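Long-range contacts in peroxisomal acyl-CoA oxidase 1A (Solanum lycopersicum, PDB 2FON), which probably catalyses the FAD-dependent oxidation of fatty acyl-CoA thioesters that opens peroxisomal beta-oxidation: residues B[22-30]-B[637-645]; B[322-333]-B[342-353]. All blocks are in the same frame, centred on the assembly; numbering follows the deposited sequence.

Contact 1: B[22-30]-B[637-645]; sequences GVDYLADER and LGRYDGNVY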
loop_
_atom_site.group_PDB
_atom_site.type_symbol
_atom_site.label_atom_id
_atom_site.label_comp_id
_atom_site.label_asym_id
_atom_site.label_seq_id
_atom_site.Cartn_x
_atom_site.Cartn_y
_atom_site.Cartn_z
ATOM N N GLY B 22 4.245 -24.168 -27.252
ATOM C CA GLY B 22 3.624 -23.293 -26.226
ATOM C C GLY B 22 2.234 -22.822 -26.625
ATOM O O GLY B 22 2.077 -21.986 -27.509
ATOM N N VAL B 23 1.215 -23.355 -25.965
ATOM C CA VAL B 23 -0.143 -22.869 -26.187
ATOM C C VAL B 23 -0.338 -21.445 -25.608
ATOM O O VAL B 23 0.443 -21.007 -24.770
ATOM C CB VAL B 23 -1.201 -23.898 -25.646
ATOM C CG1 VAL B 23 -0.673 -25.373 -25.763
ATOM C CG2 VAL B 23 -1.577 -23.613 -24.231
ATOM N N ASP B 24 -1.347 -20.720 -26.087
ATOM C CA ASP B 24 -1.803 -19.513 -25.432
ATOM C C ASP B 24 -3.018 -19.884 -24.608
ATOM O O ASP B 24 -4.109 -19.935 -25.113
ATOM C CB ASP B 24 -2.152 -18.418 -26.465
ATOM C CG ASP B 24 -2.860 -17.122 -25.835
ATOM O OD1 ASP B 24 -3.133 -17.058 -24.598
ATOM O OD2 ASP B 24 -3.162 -16.150 -26.604
ATOM N N TYR B 25 -2.833 -20.106 -23.326
ATOM C CA TYR B 25 -3.957 -20.320 -22.412
ATOM C C TYR B 25 -4.929 -19.160 -22.256
ATOM O O TYR B 25 -5.808 -19.227 -21.401
ATOM C CB TYR B 25 -3.436 -20.710 -21.026
ATOM C CG TYR B 25 -2.621 -21.945 -21.105
ATOM C CD1 TYR B 25 -1.227 -21.870 -21.248
ATOM C CD2 TYR B 25 -3.234 -23.200 -21.098
ATOM C CE1 TYR B 25 -0.461 -23.016 -21.348
ATOM C CE2 TYR B 25 -2.471 -24.361 -21.207
ATOM C CZ TYR B 25 -1.096 -24.253 -21.328
ATOM O OH TYR B 25 -0.347 -25.376 -21.451
ATOM N N LEU B 26 -4.773 -18.101 -23.043
ATOM C CA LEU B 26 -5.730 -16.982 -22.992
ATOM C C LEU B 26 -6.307 -16.683 -24.382
ATOM O O LEU B 26 -6.965 -15.636 -24.593
ATOM C CB LEU B 26 -5.099 -15.709 -22.410
ATOM C CG LEU B 26 -4.658 -15.626 -20.937
ATOM C CD1 LEU B 26 -3.389 -14.736 -20.787
ATOM C CD2 LEU B 26 -5.786 -15.124 -20.074
ATOM N N ALA B 27 -6.061 -17.614 -25.315
ATOM C CA ALA B 27 -6.570 -17.496 -26.670
ATOM C C ALA B 27 -8.116 -17.401 -26.677
ATOM O O ALA B 27 -8.693 -16.644 -27.466
ATOM C CB ALA B 27 -6.065 -18.632 -27.512
ATOM N N ASP B 28 -8.763 -18.133 -25.771
ATOM C CA ASP B 28 -10.234 -18.133 -25.633
ATOM C C ASP B 28 -10.792 -16.795 -25.122
ATOM O O ASP B 28 -11.806 -16.303 -25.643
ATOM C CB ASP B 28 -10.791 -19.356 -24.832
ATOM C CG ASP B 28 -9.654 -20.324 -24.235
ATOM O OD1 ASP B 28 -8.415 -20.228 -24.560
ATOM O OD2 ASP B 28 -10.020 -21.221 -23.415
ATOM N N GLU B 29 -10.118 -16.201 -24.129
ATOM C CA GLU B 29 -10.437 -14.846 -23.625
ATOM C C GLU B 29 -10.191 -13.779 -24.654
ATOM O O GLU B 29 -10.957 -12.841 -24.736
ATOM C CB GLU B 29 -9.647 -14.487 -22.348
ATOM C CG GLU B 29 -10.128 -15.182 -21.048
ATOM C CD GLU B 29 -11.513 -14.753 -20.572
ATOM O OE1 GLU B 29 -11.985 -13.640 -20.913
ATOM O OE2 GLU B 29 -12.143 -15.540 -19.844
ATOM N N ARG B 30 -9.109 -13.915 -25.416
ATOM C CA ARG B 30 -8.831 -13.020 -26.561
ATOM C C ARG B 30 -9.916 -13.066 -27.664
ATOM O O ARG B 30 -10.386 -12.006 -28.100
ATOM C CB ARG B 30 -7.414 -13.251 -27.134
ATOM C CG ARG B 30 -6.288 -12.552 -26.268
ATOM C CD ARG B 30 -4.854 -12.946 -26.559
ATOM N NE ARG B 30 -3.914 -12.235 -25.693
ATOM C CZ ARG B 30 -3.151 -12.794 -24.744
ATOM N NH1 ARG B 30 -3.200 -14.097 -24.493
ATOM N NH2 ARG B 30 -2.325 -12.051 -24.032
ATOM N N LEU B 637 2.803 -13.836 -13.186
ATOM C CA LEU B 637 1.333 -13.899 -13.175
ATOM C C LEU B 637 0.710 -13.243 -14.401
ATOM O O LEU B 637 -0.443 -13.503 -14.718
ATOM C CB LEU B 637 0.679 -13.388 -11.869
ATOM C CG LEU B 637 1.223 -13.950 -10.554
ATOM C CD1 LEU B 637 0.544 -13.361 -9.296
ATOM C CD2 LEU B 637 1.111 -15.465 -10.596
ATOM N N GLY B 638 1.453 -12.404 -15.105
ATOM C CA GLY B 638 0.842 -11.672 -16.183
ATOM C C GLY B 638 1.477 -12.048 -17.486
ATOM O O GLY B 638 1.418 -11.292 -18.441
ATOM N N ARG B 639 2.144 -13.186 -17.537
ATOM C CA ARG B 639 2.641 -13.652 -18.840
ATOM C C ARG B 639 1.526 -13.593 -19.868
ATOM O O ARG B 639 0.420 -14.059 -19.585
ATOM C CB ARG B 639 3.086 -15.106 -18.774
ATOM C CG ARG B 639 4.434 -15.315 -18.186
ATOM C CD ARG B 639 4.604 -16.786 -17.959
ATOM N NE ARG B 639 4.637 -17.403 -19.254
ATOM C CZ ARG B 639 5.706 -17.434 -20.039
ATOM N NH1 ARG B 639 6.853 -16.908 -19.608
ATOM N NH2 ARG B 639 5.607 -18.018 -21.250
ATOM N N TYR B 640 1.824 -13.018 -21.031
ATOM C CA TYR B 640 0.949 -13.048 -22.183
ATOM C C TYR B 640 0.252 -14.411 -22.429
ATOM O O TYR B 640 -0.970 -14.456 -22.600
ATOM C CB TYR B 640 1.737 -12.643 -23.450
ATOM C CG TYR B 640 0.868 -12.464 -24.670
ATOM C CD1 TYR B 640 0.382 -11.207 -25.021
ATOM C CD2 TYR B 640 0.479 -13.568 -25.447
ATOM C CE1 TYR B 640 -0.436 -11.041 -26.169
ATOM C CE2 TYR B 640 -0.315 -13.395 -26.555
ATOM C CZ TYR B 640 -0.779 -12.127 -26.904
ATOM O OH TYR B 640 -1.611 -11.971 -28.010
ATOM N N ASP B 641 1.007 -15.509 -22.452
ATOM C CA ASP B 641 0.416 -16.815 -22.743
ATOM C C ASP B 641 -0.308 -17.457 -21.574
ATOM O O ASP B 641 -0.650 -18.610 -21.650
ATOM C CB ASP B 641 1.457 -17.811 -23.314
ATOM C CG ASP B 641 2.558 -18.161 -22.315
ATOM O OD1 ASP B 641 2.566 -17.612 -21.189
ATOM O OD2 ASP B 641 3.444 -18.966 -22.678
ATOM N N GLY B 642 -0.544 -16.742 -20.501
ATOM C CA GLY B 642 -1.166 -17.340 -19.320
ATOM C C GLY B 642 -0.585 -18.613 -18.738
ATOM O O GLY B 642 -1.258 -19.272 -17.996
ATOM N N ASN B 643 0.645 -18.989 -19.058
ATOM C CA ASN B 643 1.205 -20.199 -18.500
ATOM C C ASN B 643 1.834 -19.961 -17.149
ATOM O O ASN B 643 3.064 -19.993 -17.013
ATOM C CB ASN B 643 2.262 -20.765 -19.402
ATOM C CG ASN B 643 2.584 -22.237 -19.082
ATOM O OD1 ASN B 643 1.835 -22.912 -18.333
ATOM N ND2 ASN B 643 3.691 -22.747 -19.663
ATOM N N VAL B 644 0.996 -19.777 -16.132
ATOM C CA VAL B 644 1.423 -19.181 -14.907
ATOM C C VAL B 644 2.071 -20.194 -13.974
ATOM O O VAL B 644 3.213 -19.989 -13.539
ATOM C CB VAL B 644 0.238 -18.509 -14.202
ATOM C CG1 VAL B 644 0.628 -18.003 -12.827
ATOM C CG2 VAL B 644 -0.273 -17.386 -15.011
ATOM N N TYR B 645 1.346 -21.257 -13.621
ATOM C CA TYR B 645 1.793 -22.100 -12.532
ATOM C C TYR B 645 3.089 -22.811 -12.878
ATOM O O TYR B 645 4.002 -22.855 -12.051
ATOM C CB TYR B 645 0.733 -23.103 -12.139
ATOM C CG TYR B 645 -0.552 -22.465 -11.733
ATOM C CD1 TYR B 645 -1.773 -22.894 -12.282
ATOM C CD2 TYR B 645 -0.561 -21.431 -10.807
ATOM C CE1 TYR B 645 -2.986 -22.297 -11.909
ATOM C CE2 TYR B 645 -1.748 -20.830 -10.415
ATOM C CZ TYR B 645 -2.960 -21.262 -10.993
ATOM O OH TYR B 645 -4.127 -20.642 -10.612
#
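Arg30 lies flat on the ring of Tyr640, a stacked cation-pi pair at the junction between the start of the modelled chain and a type I beta turn, Arg639 to Gly642, in the C-terminal acyl-CoA oxidase region. The guanidinium carbon CZ of Arg30 stands 3.4 Å from the centroid of the Tyr640 ring, with the two planes 19° apart. The same guanidinium turns its end-on edge to the backbone of that tyrosine: NH1 reaches Tyr640 O at 2.9 Å and NH2 at 3.1 Å, both from one face of the carbonyl. One residue thus offers a ring to the face and an oxygen to the edge, which fixes the rotation of the cation. Tyr640 can do both because its CG lies anti to the backbone N (chi1 -172°), beside its own carbonyl carbon. Two acids flank the cation: Asp24 OD2 meets Arg30 NH1 through a salt bridge with a weak hydrogen bond, and Asp624, outside both segments, pairs with NE.

Beside this pair the backbones meet directly, Tyr25 N giving a weak hydrogen bond to Asp641 O at 3.1 Å. The ring of Tyr25 has that oxygen at its edge and runs alongside Asn643. Leu26 sends CD1 against the turn, and Gly642 would aim any side chain straight at Leu26 and Tyr25.

Further out, two Asx turns shape the chains. Asp24 OD1 closes one with Leu26 N, just ahead of helix 27-31, through a bond modelled very short. Asp641 is gripped side-on by Arg639, NE to OD1 and NH2 to OD2, a salt bridge that holds its carboxylate in place. The second turn closes above that carboxylate plane, where Asn643 N donates to Asp641 OD1 at 3.2 Å.

Contact 2: B[322-333]-B[342-353]; sequences ATRYSAVRRQFG and QVIDYKTQQNRL. With FAD (flavin-adenine dinucleotide), chain D.
Val343 N donates to Arg329 O at 2.6 Å, lying in the carbonyl plane, just where the chain leaves helix 297-328; a single beta bridge between the backbones of Arg330 and Gln342 sits beside it. The amide NE2 of Gln342 donates on a lone pair of Ala327 O at 2.9 Å, and the same nitrogen is also bound by Glu29. Tyr346 OH donates a hydrogen bond to Gln331 O at 2.8 Å, and Ile344 N reaches Ser326 O from above the carbonyl plane. Deeper in, Gln349 NE2 donates to Ser326 OG at 3.0 Å, while that hydroxyl donates to Ala322 O, acting as acceptor and donor at once.

These bonds position the groups that meet FAD. Arg329, its CG anti to the backbone N (chi1 -161°) and its chain bent beyond, brings NE and NH2 together onto phosphate oxygen O2A, NE at 2.6 Å. Val343 CG1 touches the adenosine ribose, and Tyr346 CE1 lies against adenine C6A at 3.4 Å. Replacing Tyr346 by an alanine would probably leave Gln331 O without its hydroxyl mate and open a gap beside the adenine.

Packing completes the join. The Arg330 guanidinium lies over Gln342 CG, 3.6 Å from CZ, stacked with the amide plane 24° off its own, its NH1 bound to Glu340 O; Ile344 covers Ser326 and Ala327; Leu353 fits against Ala322 and Thr323. Gln331 also bonds to Gly160 and Asn164 of the second subunit, whose Ser163 and Thr157 bind FAD too. Helix ends 322-328 and 347-353 of the C-alpha1 region, nearly antiparallel, thus line the adenine, ribose and diphosphate part of an FAD site completed across the dimer interface, as in acyl-CoA oxidases generally.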
loop_
_atom_site.group_PDB
_atom_site.type_symbol
_atom_site.label_atom_id
_atom_site.label_comp_id
_atom_site.label_asym_id
_atom_site.label_seq_id
_atom_site.Cartn_x
_atom_site.Cartn_y
_atom_site.Cartn_z
ATOM N N ALA B 322 -2.824 -7.986 -12.935
ATOM C CA ALA B 322 -4.006 -8.516 -12.232
ATOM C C ALA B 322 -5.118 -9.045 -13.174
ATOM O O ALA B 322 -5.843 -9.999 -12.840
ATOM C CB ALA B 322 -4.572 -7.491 -11.311
ATOM N N THR B 323 -5.242 -8.427 -14.348
ATOM C CA THR B 323 -6.286 -8.792 -15.257
ATOM C C THR B 323 -5.983 -10.167 -15.861
ATOM O O THR B 323 -6.793 -11.102 -15.736
ATOM C CB THR B 323 -6.513 -7.708 -16.338
ATOM O OG1 THR B 323 -7.060 -6.548 -15.698
ATOM C CG2 THR B 323 -7.483 -8.187 -17.436
ATOM N N ARG B 324 -4.811 -10.314 -16.473
ATOM C CA ARG B 324 -4.435 -11.608 -17.011
ATOM C C ARG B 324 -4.466 -12.633 -15.905
ATOM O O ARG B 324 -5.087 -13.686 -16.066
ATOM C CB ARG B 324 -3.073 -11.554 -17.672
ATOM C CG ARG B 324 -3.028 -10.686 -18.923
ATOM C CD ARG B 324 -1.698 -10.857 -19.640
ATOM N NE ARG B 324 -1.712 -10.120 -20.905
ATOM C CZ ARG B 324 -0.624 -9.618 -21.492
ATOM N NH1 ARG B 324 0.566 -9.765 -20.900
ATOM N NH2 ARG B 324 -0.735 -8.965 -22.668
ATOM N N TYR B 325 -3.842 -12.346 -14.755
ATOM C CA TYR B 325 -3.963 -13.322 -13.674
ATOM C C TYR B 325 -5.437 -13.640 -13.316
ATOM O O TYR B 325 -5.758 -14.818 -13.137
ATOM C CB TYR B 325 -3.223 -12.926 -12.441
ATOM C CG TYR B 325 -3.238 -13.988 -11.361
ATOM C CD1 TYR B 325 -2.504 -15.192 -11.514
ATOM C CD2 TYR B 325 -3.974 -13.803 -10.179
ATOM C CE1 TYR B 325 -2.493 -16.175 -10.543
ATOM C CE2 TYR B 325 -3.986 -14.794 -9.174
ATOM C CZ TYR B 325 -3.233 -15.975 -9.373
ATOM O OH TYR B 325 -3.191 -16.935 -8.373
ATOM N N SER B 326 -6.329 -12.644 -13.234
ATOM C CA SER B 326 -7.739 -12.947 -12.938
ATOM C C SER B 326 -8.490 -13.822 -13.982
ATOM O O SER B 326 -9.368 -14.613 -13.628
ATOM C CB SER B 326 -8.532 -11.679 -12.599
ATOM O OG SER B 326 -7.853 -10.922 -11.613
ATOM N N ALA B 327 -8.172 -13.674 -15.256
ATOM C CA ALA B 327 -8.737 -14.557 -16.233
ATOM C C ALA B 327 -8.189 -16.006 -16.083
ATOM O O ALA B 327 -8.862 -16.967 -16.448
ATOM C CB ALA B 327 -8.493 -14.020 -17.612
ATOM N N VAL B 328 -7.001 -16.181 -15.546
ATOM C CA VAL B 328 -6.431 -17.511 -15.499
ATOM C C VAL B 328 -6.797 -18.274 -14.163
ATOM O O VAL B 328 -7.246 -19.451 -14.187
ATOM C CB VAL B 328 -4.881 -17.398 -15.734
ATOM C CG1 VAL B 328 -4.107 -18.659 -15.301
ATOM C CG2 VAL B 328 -4.593 -17.026 -17.159
ATOM N N ARG B 329 -6.551 -17.603 -13.014
ATOM C CA ARG B 329 -7.056 -17.992 -11.693
ATOM C C ARG B 329 -8.554 -18.318 -11.632
ATOM O O ARG B 329 -9.444 -17.390 -11.778
ATOM C CB ARG B 329 -6.848 -16.849 -10.714
ATOM C CG ARG B 329 -6.905 -17.311 -9.189
ATOM C CD ARG B 329 -5.964 -18.487 -8.827
ATOM N NE ARG B 329 -5.999 -18.716 -7.386
ATOM C CZ ARG B 329 -5.191 -19.543 -6.705
ATOM N NH1 ARG B 329 -4.254 -20.252 -7.300
ATOM N NH2 ARG B 329 -5.300 -19.637 -5.403
ATOM N N ARG B 330 -8.836 -19.602 -11.381
ATOM C CA ARG B 330 -10.179 -20.039 -11.049
ATOM C C ARG B 330 -10.241 -20.355 -9.550
ATOM O O ARG B 330 -9.265 -20.820 -8.973
ATOM C CB ARG B 330 -10.491 -21.273 -11.857
ATOM C CG ARG B 330 -10.163 -21.078 -13.316
ATOM C CD ARG B 330 -10.484 -22.295 -14.115
ATOM N NE ARG B 330 -10.360 -22.000 -15.536
ATOM C CZ ARG B 330 -11.407 -21.762 -16.354
ATOM N NH1 ARG B 330 -12.672 -21.771 -15.912
ATOM N NH2 ARG B 330 -11.182 -21.492 -17.635
ATOM N N GLN B 331 -11.365 -20.070 -8.891
ATOM C CA GLN B 331 -11.501 -20.417 -7.471
ATOM C C GLN B 331 -12.959 -20.415 -7.092
ATOM O O GLN B 331 -13.629 -19.434 -7.353
ATOM C CB GLN B 331 -10.696 -19.449 -6.563
ATOM C CG GLN B 331 -10.201 -20.035 -5.255
ATOM C CD GLN B 331 -9.135 -21.151 -5.409
ATOM O OE1 GLN B 331 -8.905 -21.934 -4.474
ATOM N NE2 GLN B 331 -8.461 -21.204 -6.570
ATOM N N PHE B 332 -13.425 -21.506 -6.470
ATOM C CA PHE B 332 -14.843 -21.761 -6.230
ATOM C C PHE B 332 -15.725 -22.036 -7.468
ATOM O O PHE B 332 -15.260 -21.996 -8.612
ATOM C CB PHE B 332 -15.465 -20.655 -5.408
ATOM C CG PHE B 332 -14.857 -20.519 -4.080
ATOM C CD1 PHE B 332 -13.934 -19.463 -3.817
ATOM C CD2 PHE B 332 -15.136 -21.462 -3.082
ATOM C CE1 PHE B 332 -13.329 -19.348 -2.580
ATOM C CE2 PHE B 332 -14.552 -21.351 -1.816
ATOM C CZ PHE B 332 -13.637 -20.293 -1.557
ATOM N N GLY B 333 -16.997 -22.351 -7.199
ATOM C CA GLY B 333 -18.032 -22.311 -8.211
ATOM C C GLY B 333 -18.043 -23.510 -9.129
ATOM O O GLY B 333 -18.685 -23.504 -10.179
ATOM N N GLN B 342 -13.358 -18.669 -13.126
ATOM C CA GLN B 342 -12.270 -17.702 -13.150
ATOM C C GLN B 342 -12.646 -16.537 -12.254
ATOM O O GLN B 342 -13.807 -16.085 -12.301
ATOM C CB GLN B 342 -12.065 -17.177 -14.534
ATOM C CG GLN B 342 -11.720 -18.241 -15.545
ATOM C CD GLN B 342 -12.258 -17.810 -16.849
ATOM O OE1 GLN B 342 -13.438 -17.991 -17.105
ATOM N NE2 GLN B 342 -11.456 -17.116 -17.621
ATOM N N VAL B 343 -11.698 -16.043 -11.452
ATOM C CA VAL B 343 -12.083 -15.037 -10.462
ATOM C C VAL B 343 -12.504 -13.710 -11.075
ATOM O O VAL B 343 -13.308 -12.996 -10.532
ATOM C CB VAL B 343 -11.052 -14.831 -9.366
ATOM C CG1 VAL B 343 -11.080 -15.998 -8.361
ATOM C CG2 VAL B 343 -9.662 -14.552 -9.940
ATOM N N ILE B 344 -11.992 -13.407 -12.245
ATOM C CA ILE B 344 -12.492 -12.297 -13.036
ATOM C C ILE B 344 -13.980 -12.370 -13.323
ATOM O O ILE B 344 -14.562 -11.339 -13.642
ATOM C CB ILE B 344 -11.732 -12.180 -14.352
ATOM C CG1 ILE B 344 -11.908 -10.790 -14.937
ATOM C CG2 ILE B 344 -12.193 -13.194 -15.300
ATOM C CD1 ILE B 344 -10.690 -10.301 -15.748
ATOM N N ASP B 345 -14.618 -13.545 -13.236
ATOM C CA ASP B 345 -16.069 -13.554 -13.443
ATOM C C ASP B 345 -16.819 -12.991 -12.252
ATOM O O ASP B 345 -17.985 -12.735 -12.366
ATOM C CB ASP B 345 -16.626 -14.954 -13.752
ATOM C CG ASP B 345 -16.219 -15.490 -15.140
ATOM O OD1 ASP B 345 -16.397 -16.724 -15.344
ATOM O OD2 ASP B 345 -15.717 -14.716 -16.011
ATOM N N TYR B 346 -16.170 -12.841 -11.099
ATOM C CA TYR B 346 -16.865 -12.364 -9.876
ATOM C C TYR B 346 -17.047 -10.864 -9.842
ATOM O O TYR B 346 -16.188 -10.118 -10.286
ATOM C CB TYR B 346 -16.141 -12.800 -8.598
ATOM C CG TYR B 346 -16.137 -14.268 -8.406
ATOM C CD1 TYR B 346 -15.014 -14.911 -7.861
ATOM C CD2 TYR B 346 -17.241 -15.030 -8.778
ATOM C CE1 TYR B 346 -15.007 -16.341 -7.680
ATOM C CE2 TYR B 346 -17.251 -16.400 -8.623
ATOM C CZ TYR B 346 -16.135 -17.075 -8.074
ATOM O OH TYR B 346 -16.156 -18.447 -7.922
ATOM N N LYS B 347 -18.144 -10.419 -9.267
ATOM C CA LYS B 347 -18.506 -9.011 -9.329
ATOM C C LYS B 347 -17.666 -8.188 -8.304
ATOM O O LYS B 347 -17.485 -6.974 -8.440
ATOM C CB LYS B 347 -20.046 -8.899 -9.205
ATOM C CG LYS B 347 -20.787 -7.610 -9.717
ATOM C CD LYS B 347 -20.678 -7.291 -11.216
ATOM C CE LYS B 347 -21.288 -8.350 -12.100
ATOM N NZ LYS B 347 -21.221 -7.938 -13.541
ATOM N N THR B 348 -17.096 -8.859 -7.318
ATOM C CA THR B 348 -16.231 -8.178 -6.370
ATOM C C THR B 348 -14.847 -7.986 -6.920
ATOM O O THR B 348 -14.226 -6.924 -6.695
ATOM C CB THR B 348 -16.110 -8.894 -5.043
ATOM O OG1 THR B 348 -15.909 -10.288 -5.254
ATOM C CG2 THR B 348 -17.366 -8.707 -4.231
ATOM N N GLN B 349 -14.346 -9.002 -7.624
ATOM C CA GLN B 349 -13.134 -8.854 -8.387
ATOM C C GLN B 349 -13.343 -7.762 -9.414
ATOM O O GLN B 349 -12.584 -6.816 -9.482
ATOM C CB GLN B 349 -12.743 -10.146 -9.067
ATOM C CG GLN B 349 -11.307 -10.126 -9.555
ATOM C CD GLN B 349 -10.346 -10.539 -8.509
ATOM O OE1 GLN B 349 -10.743 -10.760 -7.362
ATOM N NE2 GLN B 349 -9.070 -10.702 -8.884
ATOM N N GLN B 350 -14.407 -7.833 -10.178
ATOM C CA GLN B 350 -14.743 -6.691 -11.045
ATOM C C GLN B 350 -14.767 -5.298 -10.388
ATOM O O GLN B 350 -14.084 -4.380 -10.851
ATOM C CB GLN B 350 -16.000 -6.981 -11.818
ATOM C CG GLN B 350 -15.758 -8.078 -12.822
ATOM C CD GLN B 350 -17.053 -8.655 -13.279
ATOM O OE1 GLN B 350 -18.106 -7.980 -13.226
ATOM N NE2 GLN B 350 -17.017 -9.929 -13.723
ATOM N N ASN B 351 -15.461 -5.168 -9.264
ATOM C CA ASN B 351 -15.471 -3.891 -8.497
ATOM C C ASN B 351 -14.154 -3.366 -7.981
ATOM O O ASN B 351 -14.025 -2.201 -7.774
ATOM C CB ASN B 351 -16.429 -3.939 -7.302
ATOM C CG ASN B 351 -16.741 -2.547 -6.738
ATOM O OD1 ASN B 351 -16.918 -1.567 -7.477
ATOM N ND2 ASN B 351 -16.848 -2.475 -5.424
ATOM N N ARG B 352 -13.182 -4.210 -7.729
ATOM C CA ARG B 352 -11.885 -3.656 -7.394
ATOM C C ARG B 352 -11.001 -3.505 -8.621
ATOM O O ARG B 352 -10.201 -2.595 -8.655
ATOM C CB ARG B 352 -11.199 -4.449 -6.293
ATOM C CG ARG B 352 -12.162 -5.280 -5.415
ATOM C CD ARG B 352 -11.506 -5.760 -4.204
ATOM N NE ARG B 352 -11.212 -7.179 -4.185
ATOM C CZ ARG B 352 -10.029 -7.717 -3.843
ATOM N NH1 ARG B 352 -8.968 -6.973 -3.519
ATOM N NH2 ARG B 352 -9.897 -9.030 -3.811
ATOM N N LEU B 353 -11.173 -4.322 -9.658
ATOM C CA LEU B 353 -10.235 -4.303 -10.808
ATOM C C LEU B 353 -10.581 -3.363 -11.967
ATOM O O LEU B 353 -9.753 -2.522 -12.356
ATOM C CB LEU B 353 -10.000 -5.699 -11.337
ATOM C CG LEU B 353 -9.168 -5.818 -12.594
ATOM C CD1 LEU B 353 -7.720 -5.825 -12.221
ATOM C CD2 LEU B 353 -9.512 -7.092 -13.364
HETATM P PA FAD D . -7.568 -16.765 -4.074
HETATM O O1A FAD D . -8.745 -17.319 -3.316
HETATM O O2A FAD D . -7.094 -17.586 -5.276
HETATM O O5B FAD D . -8.048 -15.325 -4.457
HETATM C C5B FAD D . -7.455 -14.666 -5.550
HETATM C C4B FAD D . -8.454 -13.542 -5.790
HETATM O O4B FAD D . -9.703 -14.124 -6.118
HETATM C C3B FAD D . -8.690 -12.671 -4.556
HETATM O O3B FAD D . -8.890 -11.398 -5.045
HETATM C C2B FAD D . -10.026 -13.113 -4.057
HETATM O O2B FAD D . -10.705 -12.081 -3.416
HETATM C C1B FAD D . -10.706 -13.533 -5.350
HETATM N N9A FAD D . -11.692 -14.551 -5.010
HETATM C C8A FAD D . -11.444 -15.874 -4.776
HETATM N N7A FAD D . -12.638 -16.442 -4.475
HETATM C C5A FAD D . -13.624 -15.512 -4.536
HETATM C C6A FAD D . -15.007 -15.558 -4.345
HETATM N N6A FAD D . -15.581 -16.709 -4.010
HETATM N N1A FAD D . -15.765 -14.412 -4.476
HETATM C C2A FAD D . -15.178 -13.213 -4.814
HETATM N N3A FAD D . -13.820 -13.176 -5.019
HETATM C C4A FAD D . -13.046 -14.302 -4.869
HETATM N N1 FAD D . -1.178 -21.795 3.732
HETATM C C2 FAD D . -0.956 -22.904 4.543
HETATM O O2 FAD D . -1.647 -23.952 4.459
HETATM N N3 FAD D . 0.013 -22.800 5.517
HETATM C C4 FAD D . 0.754 -21.661 5.655
HETATM O O4 FAD D . 1.636 -21.639 6.514
HETATM C C4X FAD D . 0.533 -20.572 4.827
HETATM N N5 FAD D . 1.314 -19.422 4.936
HETATM C C5X FAD D . 1.175 -18.360 4.098
HETATM C C6 FAD D . 2.013 -17.302 4.287
HETATM C C7 FAD D . 1.892 -16.189 3.476
HETATM C C7M FAD D . 2.843 -15.040 3.741
HETATM C C8 FAD D . 0.881 -16.171 2.462
HETATM C C8M FAD D . 0.697 -15.012 1.529
HETATM C C9 FAD D . 0.051 -17.264 2.292
HETATM C C9A FAD D . 0.203 -18.402 3.107
HETATM N N10 FAD D . -0.612 -19.570 2.985
HETATM C C10 FAD D . -0.436 -20.641 3.854
HETATM C "C1'" FAD D . -1.739 -19.683 1.983
HETATM C "C2'" FAD D . -2.718 -18.653 2.535
HETATM O "O2'" FAD D . -3.146 -18.979 3.803
HETATM C "C3'" FAD D . -4.042 -18.465 1.869
HETATM O "O3'" FAD D . -4.879 -19.582 2.068
HETATM C "C4'" FAD D . -3.968 -18.111 0.416
HETATM O "O4'" FAD D . -3.005 -17.083 0.230
HETATM C "C5'" FAD D . -5.401 -17.695 0.058
HETATM O "O5'" FAD D . -5.311 -16.806 -1.015
HETATM P P FAD D . -5.272 -17.335 -2.512
HETATM O O1P FAD D . -3.825 -17.295 -2.960
HETATM O O2P FAD D . -5.970 -18.704 -2.487
HETATM O O3P FAD D . -6.289 -16.291 -3.211
#

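How the contacts relate
Contact 2 is buried and contact 1 lies at the surface, and their chemistry follows suit. Between its own segments the inner one relies on backbone carbonyls met by amides and a hydroxyl and on aliphatic fill, keeping its arginine-phosphate bonds for the cofactor; the outer one pairs protein charges, with an arginine-tyrosine stack and carboxylates. Contact 1 joins the start of the modelled chain to the C-terminal region, and contact 2 is nested in the long loop so closed. The two touch along helix 297-328: Arg324 binds Gly638 O and packs on Tyr640, while Leu26 covers Val328. Asp624 unites them further, pairing with Arg324 of segment 322-333 and Arg30 of segment 22-30.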